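Local coordinates for SusD homolog (Bacteroides thetaiotaomicron, PDB 3EHM), which probably binds mucin O-glycans at the outer membrane, as a SusD-like lipoprotein helping this gut bacterium to use them, at residues 28-32 and 102-106; 119-124 and 173-178; 129-133 and 145-149; 134-138 and 160-164. One frame throughout, in Å; residues are numbered along the deposited sequence.

Interaction 1 (28-32 and 102-106); sequences RFMNM and PWNEI
R28 and M32, one helical turn apart, bring helix 23-36 onto P102, W103, E105 and I106 of helix 85-110, an antiparallel helix pair in the TPR-related helical part of this SusD-like fold. The short axes pass 9.1 Å apart at 146°, and the contact shows how a charged pair and apolar packing can share one helix face. At the partly exposed margin is a salt bridge: R28 NE reaches E105 OE1 at 2.7 Å, almost straight (170°). The oxygen lies at the guanidinium edge, near its plane, whereas the donor comes from above the carboxylate plane, and the two flat groups are steeply tilted, joined through NE alone. NH1 of the same guanidinium is held by the carbonyl of K24. Were R28 an alanine, E105 would probably lose the cation facing it here, and the K24 carbonyl a donor.

Apolar packing fills the inner side. P102 lies where helix 85-110 is kinked, and its CG meets M32 CG at 3.6 Å; separately, P102 CB lies against the carbonyl oxygen of R28, 3.5 Å from R28 O. The end of I106 wedges between R28 and M32, with CD1 3.7 Å from M32 SE and CG1 against R28 CB.

The third kind of contact is Met-aromatic. W103, whose NE1 is bonded to N126, receives the selenium of M32 at the edge of its five-membered ring, 5.3 Å from the centroid. A bend at chi3 (70°) turns the selenomethionine methyl toward the indole, where M32 CE lies 3.9 Å from W103 CD1.

Interaction 2 (119-124 and 173-178); sequences QAILEI and KSVELL
E123 OE1 is gripped by two donors: the hydroxyl of S174 across the contact, with OG 2.7 Å from OE1, and the side-chain amide of N126 from its own helix. OE1 accepts the S174 hydroxyl on its anti lone pair, away from OE2. The carboxylate gets there because the E123 chain bends at chi2 (-45°), and the whole side chain is a knob in the hole formed by K173, S174, L177 and L178 of helix 160-178. Its CG packs at 4.0 Å on L177 CD2.

Around this polar centre helices 116-140 and 160-178 run antiparallel, the axes of the two segments 9.5 Å apart, and mesh through small and branched groups. L177 CD2 rests on the backbone of A120, 3.8 Å from CA, while its other methyl, CD1, approaches Q119 OE1 at 3.4 Å. L178 CD2 fits beside A120 CB at 3.9 Å and also meets I124 CG1. An alanine in place of E123 would probably leave the S174 hydroxyl and the N126 amide without this acceptor and open a gap in the hole.

K173 NZ stands 4.7 Å from E123 OE2, too far for a salt bridge; even so, its positive charge and the two donors on OE1 would be expected to help keep this buried glutamate ionised.

Interaction 3 (129-133 and 145-149); sequences RNIAW and YNSAG
Y145 directs its hydroxyl at N130 and R129, with its ring set at 65° to the guanidinium and at 36° to the amide. Y145 OH lies 2.9 Å from N130 OD1, which it meets roughly in the plane of the phenol ring, although the stronger partner of this hydroxyl is D170. The same amide oxygen accepts a hydrogen bond from R129 NH2, 3.1 Å from N130 OD1 and in the carbonyl plane on a lone pair, with a weak one from R129 NE beside it. A bend at chi3 of R129 (72°) brings the guanidinium alongside N130 for this.

W133 lies beneath R129: the arginine CG is over the centre of the indole, and CZ3 of W133 approaches one face of the guanidinium. The indole edge does the touching across the contact, with W133 CE3 3.7 Å from Y145 CD1 and W133 CH2 3.5 Å from A148 CB.

A water joins the two sides, accepting from R129 NH1 at 2.9 Å and donating to Y145 O at 2.9 Å. Y145 to A148 form a type I beta turn, so the contact docks the turn that follows helix 116-140 back onto that helix, within the loop leading to helix 160-178.

Interaction 4 (134-138 and 160-164); sequences LRATD and QEVVY
Near the C-terminal end of helix 116-140 and the start of helix 160-178, the two helices form an antiparallel pair in which Y164 meets D138. Y164 OH donates to D138 OD1, at a modelled distance of 2.4 Å that is too short to be taken at face value. The oxygen lies at the ring edge, in plane, and the carboxylate is turned 35° from the ring. Both groups belong to a wider network: R214 of helix 197-215 bonds to Y164 OH through NE and makes a salt bridge to D138 OD2 through NH2, while W521 donates to D138 OD1. This shared arginine probably favours a charged D138 and would polarise the phenol.

The axes of the two segments pass 10.7 Å apart at 161°, an antiparallel helix pair joined by a long loop, in a protein whose family belongs to the TPR clan; it shows how polar and apolar groups can divide one threonine between them. T137 has OG1 anti to the backbone N (chi1 180°), which places CG2 in the crowded position and sends it to the phenol, 3.9 Å from Y164 CE1. Its OG1 receives a weak bond from Q160 NE2 at 3.1 Å, though its main partner is the carbonyl of G141; Q160 in turn holds W520 N through OE1. The T137 and V163 side chains point at each other, tip to tip, T137 CB to V163 CG1 4.1 Å, and L134 CD1 approaches Y164 OH at 3.5 Å.

In the fold
Helix 116-140 carries one segment each of interactions 2, 3 and 4; its predecessor, helix 85-110, carries one side of interaction 1, helix 23-36 the other. Along the chain interaction 1 closes first; interaction 2 then encloses both 3 and 4, whose segments alternate. Interactions 3 and 4 are closest, their centres about 9 Å apart, whereas interactions 2 and 4, at opposite parts of the same antiparallel helix pair, lie about 20 Å apart. Interaction 1 touches interaction 2 through F29 and I124, and interaction 3 through W103 and R129, whose cation-pi contact links the helices. Helices 23-36, 85-110, 116-140 and 160-178 thus pack into one helical block, consistent with the TPR-related architecture of SusD-like glycan-binding proteins.

Interaction 1 (28-32 and 102-106)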
loop_
_atom_site.group_PDB
_atom_site.type_symbol
_atom_site.label_atom_id
_atom_site.label_comp_id
_atom_site.label_asym_id
_atom_site.label_seq_id
_atom_site.Cartn_x
_atom_site.Cartn_y
_atom_site.Cartn_z
ATOM N N ARG A 28 -6.886 5.533 23.355
ATOM C CA ARG A 28 -7.600 5.666 22.093
ATOM C C ARG A 28 -6.653 5.958 20.936
ATOM O O ARG A 28 -6.775 5.372 19.861
ATOM C CB ARG A 28 -8.636 6.781 22.209
ATOM C CG ARG A 28 -9.824 6.407 23.070
ATOM C CD ARG A 28 -10.536 7.641 23.586
ATOM N NE ARG A 28 -11.808 7.300 24.211
ATOM C CZ ARG A 28 -12.178 7.710 25.417
ATOM N NH1 ARG A 28 -11.368 8.478 26.134
ATOM N NH2 ARG A 28 -13.364 7.362 25.900
ATOM N N PHE A 29 -5.704 6.863 21.163
ATOM C CA PHE A 29 -4.745 7.227 20.127
ATOM C C PHE A 29 -3.819 6.064 19.768
ATOM O O PHE A 29 -3.484 5.867 18.599
ATOM C CB PHE A 29 -3.923 8.441 20.575
ATOM C CG PHE A 29 -2.961 8.943 19.536
ATOM C CD1 PHE A 29 -3.381 9.156 18.225
ATOM C CD2 PHE A 29 -1.637 9.206 19.868
ATOM C CE1 PHE A 29 -2.493 9.626 17.259
ATOM C CE2 PHE A 29 -0.741 9.677 18.911
ATOM C CZ PHE A 29 -1.171 9.885 17.603
HETATM N N MSE A 30 -3.404 5.287 20.763
HETATM C CA MSE A 30 -2.526 4.161 20.474
HETATM C C MSE A 30 -3.282 3.071 19.721
HETATM O O MSE A 30 -2.709 2.378 18.881
HETATM C CB MSE A 30 -1.904 3.613 21.762
HETATM C CG MSE A 30 -0.893 4.566 22.383
HETATM SE SE MSE A 30 0.326 3.705 23.615
HETATM C CE MSE A 30 -0.948 3.317 25.018
ATOM N N ASN A 31 -4.573 2.931 20.012
ATOM C CA ASN A 31 -5.402 1.944 19.328
ATOM C C ASN A 31 -5.461 2.356 17.861
ATOM O O ASN A 31 -5.302 1.525 16.966
ATOM C CB ASN A 31 -6.817 1.923 19.924
ATOM C CG ASN A 31 -7.732 0.905 19.246
ATOM O OD1 ASN A 31 -8.925 0.827 19.550
ATOM N ND2 ASN A 31 -7.177 0.121 18.333
HETATM N N MSE A 32 -5.674 3.648 17.624
HETATM C CA MSE A 32 -5.741 4.173 16.260
HETATM C C MSE A 32 -4.486 3.851 15.461
HETATM O O MSE A 32 -4.562 3.375 14.329
HETATM C CB MSE A 32 -5.930 5.698 16.265
HETATM C CG MSE A 32 -7.333 6.173 16.599
HETATM SE SE MSE A 32 -7.489 8.090 16.282
HETATM C CE MSE A 32 -7.403 8.066 14.346
ATOM N N PRO A 102 -12.233 4.409 17.962
ATOM C CA PRO A 102 -11.449 5.299 18.820
ATOM C C PRO A 102 -11.368 6.739 18.302
ATOM O O PRO A 102 -11.312 7.686 19.094
ATOM C CB PRO A 102 -10.088 4.606 18.879
ATOM C CG PRO A 102 -9.996 3.931 17.551
ATOM C CD PRO A 102 -11.381 3.355 17.379
ATOM N N TRP A 103 -11.352 6.917 16.986
ATOM C CA TRP A 103 -11.288 8.273 16.448
ATOM C C TRP A 103 -12.525 9.060 16.851
ATOM O O TRP A 103 -12.427 10.217 17.258
ATOM C CB TRP A 103 -11.204 8.290 14.920
ATOM C CG TRP A 103 -11.318 9.698 14.392
ATOM C CD1 TRP A 103 -10.324 10.636 14.333
ATOM C CD2 TRP A 103 -12.521 10.364 13.984
ATOM N NE1 TRP A 103 -10.836 11.846 13.922
ATOM C CE2 TRP A 103 -12.181 11.707 13.701
ATOM C CE3 TRP A 103 -13.854 9.958 13.835
ATOM C CZ2 TRP A 103 -13.127 12.648 13.278
ATOM C CZ3 TRP A 103 -14.795 10.893 13.414
ATOM C CH2 TRP A 103 -14.424 12.224 13.141
ATOM N N ASN A 104 -13.686 8.429 16.721
ATOM C CA ASN A 104 -14.949 9.073 17.047
ATOM C C ASN A 104 -15.019 9.525 18.500
ATOM O O ASN A 104 -15.585 10.578 18.795
ATOM C CB ASN A 104 -16.115 8.135 16.733
ATOM C CG ASN A 104 -17.462 8.830 16.824
ATOM O OD1 ASN A 104 -17.665 9.899 16.244
ATOM N ND2 ASN A 104 -18.394 8.219 17.544
ATOM N N GLU A 105 -14.447 8.735 19.407
ATOM C CA GLU A 105 -14.457 9.104 20.821
ATOM C C GLU A 105 -13.538 10.302 21.055
ATOM O O GLU A 105 -13.860 11.195 21.837
ATOM C CB GLU A 105 -14.011 7.930 21.692
ATOM C CG GLU A 105 -14.818 6.666 21.465
ATOM C CD GLU A 105 -14.549 5.602 22.512
ATOM O OE1 GLU A 105 -13.405 5.531 23.016
ATOM O OE2 GLU A 105 -15.482 4.829 22.821
ATOM N N ILE A 106 -12.395 10.317 20.373
ATOM C CA ILE A 106 -11.447 11.420 20.500
ATOM C C ILE A 106 -12.114 12.686 19.974
ATOM O O ILE A 106 -12.032 13.749 20.587
ATOM C CB ILE A 106 -10.154 11.151 19.685
ATOM C CG1 ILE A 106 -9.365 10.010 20.330
ATOM C CG2 ILE A 106 -9.296 12.417 19.609
ATOM C CD1 ILE A 106 -8.071 9.677 19.607
#

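Interaction 2 (119-124 and 173-178)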
loop_
_atom_site.group_PDB
_atom_site.type_symbol
_atom_site.label_atom_id
_atom_site.label_comp_id
_atom_site.label_asym_id
_atom_site.label_seq_id
_atom_site.Cartn_x
_atom_site.Cartn_y
_atom_site.Cartn_z
ATOM N N GLN A 119 -6.600 20.841 20.602
ATOM C CA GLN A 119 -6.888 21.013 19.180
ATOM C C GLN A 119 -5.820 20.270 18.383
ATOM O O GLN A 119 -6.109 19.648 17.362
ATOM C CB GLN A 119 -6.847 22.490 18.792
ATOM C CG GLN A 119 -7.967 23.334 19.360
ATOM C CD GLN A 119 -7.788 24.806 19.035
ATOM O OE1 GLN A 119 -6.960 25.176 18.198
ATOM N NE2 GLN A 119 -8.574 25.657 19.689
ATOM N N ALA A 120 -4.582 20.355 18.864
ATOM C CA ALA A 120 -3.441 19.705 18.227
ATOM C C ALA A 120 -3.597 18.189 18.279
ATOM O O ALA A 120 -3.284 17.487 17.314
ATOM C CB ALA A 120 -2.149 20.121 18.925
ATOM N N ILE A 121 -4.071 17.689 19.415
ATOM C CA ILE A 121 -4.282 16.258 19.578
ATOM C C ILE A 121 -5.289 15.779 18.542
ATOM O O ILE A 121 -5.067 14.773 17.873
ATOM C CB ILE A 121 -4.809 15.929 20.988
ATOM C CG1 ILE A 121 -3.663 16.035 21.998
ATOM C CG2 ILE A 121 -5.433 14.540 21.006
ATOM C CD1 ILE A 121 -4.071 15.739 23.426
ATOM N N LEU A 122 -6.393 16.510 18.409
ATOM C CA LEU A 122 -7.427 16.149 17.449
ATOM C C LEU A 122 -6.892 16.157 16.021
ATOM O O LEU A 122 -7.185 15.248 15.245
ATOM C CB LEU A 122 -8.628 17.101 17.561
ATOM C CG LEU A 122 -9.736 16.927 16.509
ATOM C CD1 LEU A 122 -10.272 15.509 16.544
ATOM C CD2 LEU A 122 -10.857 17.916 16.773
ATOM N N GLU A 123 -6.104 17.171 15.669
ATOM C CA GLU A 123 -5.561 17.240 14.315
ATOM C C GLU A 123 -4.571 16.109 14.044
ATOM O O GLU A 123 -4.489 15.608 12.925
ATOM C CB GLU A 123 -4.902 18.599 14.054
ATOM C CG GLU A 123 -5.886 19.774 13.993
ATOM C CD GLU A 123 -7.126 19.481 13.153
ATOM O OE1 GLU A 123 -7.006 18.858 12.074
ATOM O OE2 GLU A 123 -8.231 19.885 13.573
ATOM N N ILE A 124 -3.817 15.704 15.060
ATOM C CA ILE A 124 -2.876 14.603 14.886
ATOM C C ILE A 124 -3.713 13.338 14.680
ATOM O O ILE A 124 -3.405 12.499 13.835
ATOM C CB ILE A 124 -1.954 14.451 16.123
ATOM C CG1 ILE A 124 -0.964 15.620 16.159
ATOM C CG2 ILE A 124 -1.207 13.106 16.079
ATOM C CD1 ILE A 124 -0.115 15.676 17.406
ATOM N N LYS A 173 -5.908 21.853 6.760
ATOM C CA LYS A 173 -6.384 22.409 8.019
ATOM C C LYS A 173 -5.511 21.916 9.169
ATOM O O LYS A 173 -5.131 22.690 10.046
ATOM C CB LYS A 173 -7.836 22.012 8.275
ATOM C CG LYS A 173 -8.381 22.569 9.584
ATOM C CD LYS A 173 -9.815 22.135 9.836
ATOM C CE LYS A 173 -10.306 22.663 11.180
ATOM N NZ LYS A 173 -11.706 22.230 11.471
ATOM N N SER A 174 -5.199 20.624 9.165
ATOM C CA SER A 174 -4.354 20.045 10.205
ATOM C C SER A 174 -2.980 20.716 10.206
ATOM O O SER A 174 -2.460 21.091 11.258
ATOM C CB SER A 174 -4.181 18.537 9.982
ATOM O OG SER A 174 -5.390 17.834 10.217
ATOM N N VAL A 175 -2.396 20.861 9.022
ATOM C CA VAL A 175 -1.084 21.479 8.875
ATOM C C VAL A 175 -1.086 22.928 9.371
ATOM O O VAL A 175 -0.196 23.344 10.112
ATOM C CB VAL A 175 -0.631 21.439 7.400
ATOM C CG1 VAL A 175 0.638 22.260 7.210
ATOM C CG2 VAL A 175 -0.394 19.988 6.979
ATOM N N GLU A 176 -2.090 23.692 8.963
ATOM C CA GLU A 176 -2.188 25.081 9.383
ATOM C C GLU A 176 -2.156 25.217 10.904
ATOM O O GLU A 176 -1.482 26.091 11.449
ATOM C CB GLU A 176 -3.478 25.713 8.852
ATOM C CG GLU A 176 -4.022 26.793 9.778
ATOM C CD GLU A 176 -4.708 27.923 9.044
ATOM O OE1 GLU A 176 -4.499 28.055 7.817
ATOM O OE2 GLU A 176 -5.445 28.696 9.701
ATOM N N LEU A 177 -2.888 24.351 11.590
ATOM C CA LEU A 177 -2.938 24.413 13.041
ATOM C C LEU A 177 -1.666 23.904 13.695
ATOM O O LEU A 177 -1.111 24.562 14.571
ATOM C CB LEU A 177 -4.143 23.628 13.562
ATOM C CG LEU A 177 -4.368 23.698 15.077
ATOM C CD1 LEU A 177 -5.858 23.690 15.375
ATOM C CD2 LEU A 177 -3.671 22.542 15.762
ATOM N N LEU A 178 -1.198 22.736 13.262
ATOM C CA LEU A 178 -0.001 22.136 13.835
ATOM C C LEU A 178 1.258 22.958 13.590
ATOM O O LEU A 178 2.229 22.860 14.344
ATOM C CB LEU A 178 0.171 20.710 13.297
ATOM C CG LEU A 178 -0.975 19.768 13.696
ATOM C CD1 LEU A 178 -0.789 18.408 13.059
ATOM C CD2 LEU A 178 -1.021 19.642 15.214
#

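Interaction 3 (129-133 and 145-149)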
loop_
_atom_site.group_PDB
_atom_site.type_symbol
_atom_site.label_atom_id
_atom_site.label_comp_id
_atom_site.label_asym_id
_atom_site.label_seq_id
_atom_site.Cartn_x
_atom_site.Cartn_y
_atom_site.Cartn_z
ATOM N N ARG A 129 -6.182 9.181 11.146
ATOM C CA ARG A 129 -7.443 8.690 10.599
ATOM C C ARG A 129 -7.420 8.745 9.072
ATOM O O ARG A 129 -7.825 7.796 8.395
ATOM C CB ARG A 129 -8.614 9.535 11.101
ATOM C CG ARG A 129 -9.971 8.996 10.671
ATOM C CD ARG A 129 -11.059 10.052 10.766
ATOM N NE ARG A 129 -10.925 11.061 9.717
ATOM C CZ ARG A 129 -11.837 11.989 9.455
ATOM N NH1 ARG A 129 -12.953 12.043 10.168
ATOM N NH2 ARG A 129 -11.643 12.854 8.469
ATOM N N ASN A 130 -6.939 9.860 8.533
ATOM C CA ASN A 130 -6.888 10.040 7.091
ATOM C C ASN A 130 -5.909 9.117 6.374
ATOM O O ASN A 130 -6.153 8.731 5.237
ATOM C CB ASN A 130 -6.607 11.506 6.752
ATOM C CG ASN A 130 -7.735 12.425 7.203
ATOM O OD1 ASN A 130 -8.896 12.017 7.245
ATOM N ND2 ASN A 130 -7.401 13.666 7.534
ATOM N N ILE A 131 -4.808 8.753 7.023
ATOM C CA ILE A 131 -3.864 7.837 6.386
ATOM C C ILE A 131 -4.572 6.491 6.253
ATOM O O ILE A 131 -4.440 5.797 5.246
ATOM C CB ILE A 131 -2.598 7.627 7.225
ATOM C CG1 ILE A 131 -1.811 8.930 7.322
ATOM C CG2 ILE A 131 -1.726 6.543 6.584
ATOM C CD1 ILE A 131 -0.625 8.842 8.260
ATOM N N ALA A 132 -5.334 6.132 7.278
ATOM C CA ALA A 132 -6.061 4.869 7.270
ATOM C C ALA A 132 -7.210 4.888 6.263
ATOM O O ALA A 132 -7.388 3.941 5.496
ATOM C CB ALA A 132 -6.595 4.566 8.663
ATOM N N TRP A 133 -7.984 5.967 6.253
ATOM C CA TRP A 133 -9.114 6.044 5.336
ATOM C C TRP A 133 -8.726 6.300 3.890
ATOM O O TRP A 133 -9.552 6.143 2.992
ATOM C CB TRP A 133 -10.132 7.071 5.831
ATOM C CG TRP A 133 -10.847 6.601 7.066
ATOM C CD1 TRP A 133 -10.667 5.407 7.717
ATOM C CD2 TRP A 133 -11.862 7.301 7.791
ATOM N NE1 TRP A 133 -11.512 5.324 8.797
ATOM C CE2 TRP A 133 -12.256 6.473 8.868
ATOM C CE3 TRP A 133 -12.480 8.549 7.635
ATOM C CZ2 TRP A 133 -13.241 6.852 9.786
ATOM C CZ3 TRP A 133 -13.461 8.927 8.548
ATOM C CH2 TRP A 133 -13.830 8.079 9.609
ATOM N N TYR A 145 -17.038 9.547 4.606
ATOM C CA TYR A 145 -15.978 10.435 5.062
ATOM C C TYR A 145 -16.465 11.690 5.777
ATOM O O TYR A 145 -16.168 11.896 6.952
ATOM C CB TYR A 145 -15.093 10.844 3.884
ATOM C CG TYR A 145 -13.876 11.626 4.311
ATOM C CD1 TYR A 145 -12.741 10.978 4.806
ATOM C CD2 TYR A 145 -13.876 13.020 4.278
ATOM C CE1 TYR A 145 -11.639 11.702 5.261
ATOM C CE2 TYR A 145 -12.783 13.751 4.731
ATOM C CZ TYR A 145 -11.671 13.091 5.221
ATOM O OH TYR A 145 -10.599 13.826 5.678
ATOM N N ASN A 146 -17.207 12.536 5.071
ATOM C CA ASN A 146 -17.694 13.774 5.669
ATOM C C ASN A 146 -18.744 13.578 6.757
ATOM O O ASN A 146 -18.887 14.418 7.645
ATOM C CB ASN A 146 -18.244 14.700 4.583
ATOM C CG ASN A 146 -17.147 15.282 3.715
ATOM O OD1 ASN A 146 -16.191 15.876 4.220
ATOM N ND2 ASN A 146 -17.279 15.121 2.404
ATOM N N SER A 147 -19.474 12.471 6.692
ATOM C CA SER A 147 -20.507 12.191 7.683
ATOM C C SER A 147 -19.913 11.627 8.974
ATOM O O SER A 147 -20.591 11.568 10.004
ATOM C CB SER A 147 -21.528 11.207 7.108
ATOM O OG SER A 147 -20.908 9.992 6.719
ATOM N N ALA A 148 -18.647 11.224 8.914
ATOM C CA ALA A 148 -17.962 10.652 10.071
ATOM C C ALA A 148 -18.058 11.550 11.294
ATOM O O ALA A 148 -17.650 12.715 11.262
ATOM C CB ALA A 148 -16.501 10.390 9.740
ATOM N N GLY A 149 -18.596 10.996 12.373
ATOM C CA GLY A 149 -18.733 11.757 13.601
ATOM C C GLY A 149 -20.108 12.367 13.811
ATOM O O GLY A 149 -20.375 12.924 14.875
HETATM O O HOH W 1 -14.503 13.761 8.386
#

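Interaction 4 (134-138 and 160-164)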
loop_
_atom_site.group_PDB
_atom_site.type_symbol
_atom_site.label_atom_id
_atom_site.label_comp_id
_atom_site.label_asym_id
_atom_site.label_seq_id
_atom_site.Cartn_x
_atom_site.Cartn_y
_atom_site.Cartn_z
ATOM N N LEU A 134 -7.474 6.690 3.660
ATOM C CA LEU A 134 -6.996 6.878 2.298
ATOM C C LEU A 134 -6.944 5.459 1.727
ATOM O O LEU A 134 -7.264 5.229 0.563
ATOM C CB LEU A 134 -5.599 7.505 2.279
ATOM C CG LEU A 134 -4.919 7.557 0.901
ATOM C CD1 LEU A 134 -5.823 8.269 -0.103
ATOM C CD2 LEU A 134 -3.581 8.280 1.016
ATOM N N ARG A 135 -6.546 4.506 2.567
ATOM C CA ARG A 135 -6.492 3.105 2.163
ATOM C C ARG A 135 -7.919 2.618 1.916
ATOM O O ARG A 135 -8.192 1.922 0.937
ATOM C CB ARG A 135 -5.858 2.248 3.267
ATOM C CG ARG A 135 -4.348 2.410 3.411
ATOM C CD ARG A 135 -3.893 2.054 4.821
ATOM N NE ARG A 135 -4.138 0.659 5.191
ATOM C CZ ARG A 135 -3.376 -0.363 4.814
ATOM N NH1 ARG A 135 -2.313 -0.156 4.045
ATOM N NH2 ARG A 135 -3.658 -1.589 5.233
ATOM N N ALA A 136 -8.823 2.989 2.818
ATOM C CA ALA A 136 -10.225 2.584 2.715
ATOM C C ALA A 136 -10.843 2.999 1.383
ATOM O O ALA A 136 -11.412 2.172 0.668
ATOM C CB ALA A 136 -11.026 3.179 3.870
ATOM N N THR A 137 -10.738 4.277 1.043
ATOM C CA THR A 137 -11.312 4.733 -0.214
ATOM C C THR A 137 -10.578 4.147 -1.415
ATOM O O THR A 137 -11.190 3.836 -2.434
ATOM C CB THR A 137 -11.312 6.266 -0.323
ATOM O OG1 THR A 137 -11.877 6.645 -1.584
ATOM C CG2 THR A 137 -9.902 6.820 -0.213
ATOM N N ASP A 138 -9.267 3.980 -1.298
ATOM C CA ASP A 138 -8.494 3.420 -2.403
ATOM C C ASP A 138 -8.795 1.944 -2.613
ATOM O O ASP A 138 -8.508 1.390 -3.674
ATOM C CB ASP A 138 -6.998 3.630 -2.173
ATOM C CG ASP A 138 -6.594 5.086 -2.308
ATOM O OD1 ASP A 138 -7.403 5.870 -2.855
ATOM O OD2 ASP A 138 -5.475 5.448 -1.883
ATOM N N GLN A 160 -15.958 8.907 -4.337
ATOM C CA GLN A 160 -14.516 8.921 -4.125
ATOM C C GLN A 160 -13.895 10.283 -4.443
ATOM O O GLN A 160 -12.950 10.712 -3.776
ATOM C CB GLN A 160 -13.847 7.828 -4.958
ATOM C CG GLN A 160 -12.338 7.780 -4.811
ATOM C CD GLN A 160 -11.758 6.464 -5.286
ATOM O OE1 GLN A 160 -12.071 5.994 -6.381
ATOM N NE2 GLN A 160 -10.905 5.862 -4.464
ATOM N N GLU A 161 -14.413 10.959 -5.465
ATOM C CA GLU A 161 -13.889 12.274 -5.816
ATOM C C GLU A 161 -14.093 13.249 -4.657
ATOM O O GLU A 161 -13.218 14.062 -4.361
ATOM C CB GLU A 161 -14.578 12.827 -7.071
ATOM C CG GLU A 161 -14.361 14.330 -7.255
ATOM C CD GLU A 161 -14.841 14.850 -8.598
ATOM O OE1 GLU A 161 -15.769 14.254 -9.185
ATOM O OE2 GLU A 161 -14.292 15.871 -9.060
ATOM N N VAL A 162 -15.245 13.165 -4.000
ATOM C CA VAL A 162 -15.531 14.053 -2.878
ATOM C C VAL A 162 -14.646 13.710 -1.679
ATOM O O VAL A 162 -14.222 14.597 -0.941
ATOM C CB VAL A 162 -17.023 13.978 -2.483
ATOM C CG1 VAL A 162 -17.269 14.741 -1.186
ATOM C CG2 VAL A 162 -17.873 14.580 -3.607
ATOM N N VAL A 163 -14.360 12.425 -1.496
ATOM C CA VAL A 163 -13.505 11.993 -0.397
ATOM C C VAL A 163 -12.131 12.624 -0.584
ATOM O O VAL A 163 -11.553 13.176 0.355
ATOM C CB VAL A 163 -13.350 10.454 -0.370
ATOM C CG1 VAL A 163 -12.341 10.050 0.708
ATOM C CG2 VAL A 163 -14.703 9.799 -0.106
ATOM N N TYR A 164 -11.611 12.552 -1.806
ATOM C CA TYR A 164 -10.305 13.126 -2.093
ATOM C C TYR A 164 -10.284 14.641 -1.911
ATOM O O TYR A 164 -9.389 15.175 -1.260
ATOM C CB TYR A 164 -9.850 12.753 -3.508
ATOM C CG TYR A 164 -9.005 11.498 -3.542
ATOM C CD1 TYR A 164 -9.554 10.248 -3.248
ATOM C CD2 TYR A 164 -7.643 11.569 -3.820
ATOM C CE1 TYR A 164 -8.757 9.097 -3.224
ATOM C CE2 TYR A 164 -6.842 10.432 -3.801
ATOM C CZ TYR A 164 -7.399 9.205 -3.502
ATOM O OH TYR A 164 -6.594 8.092 -3.485
#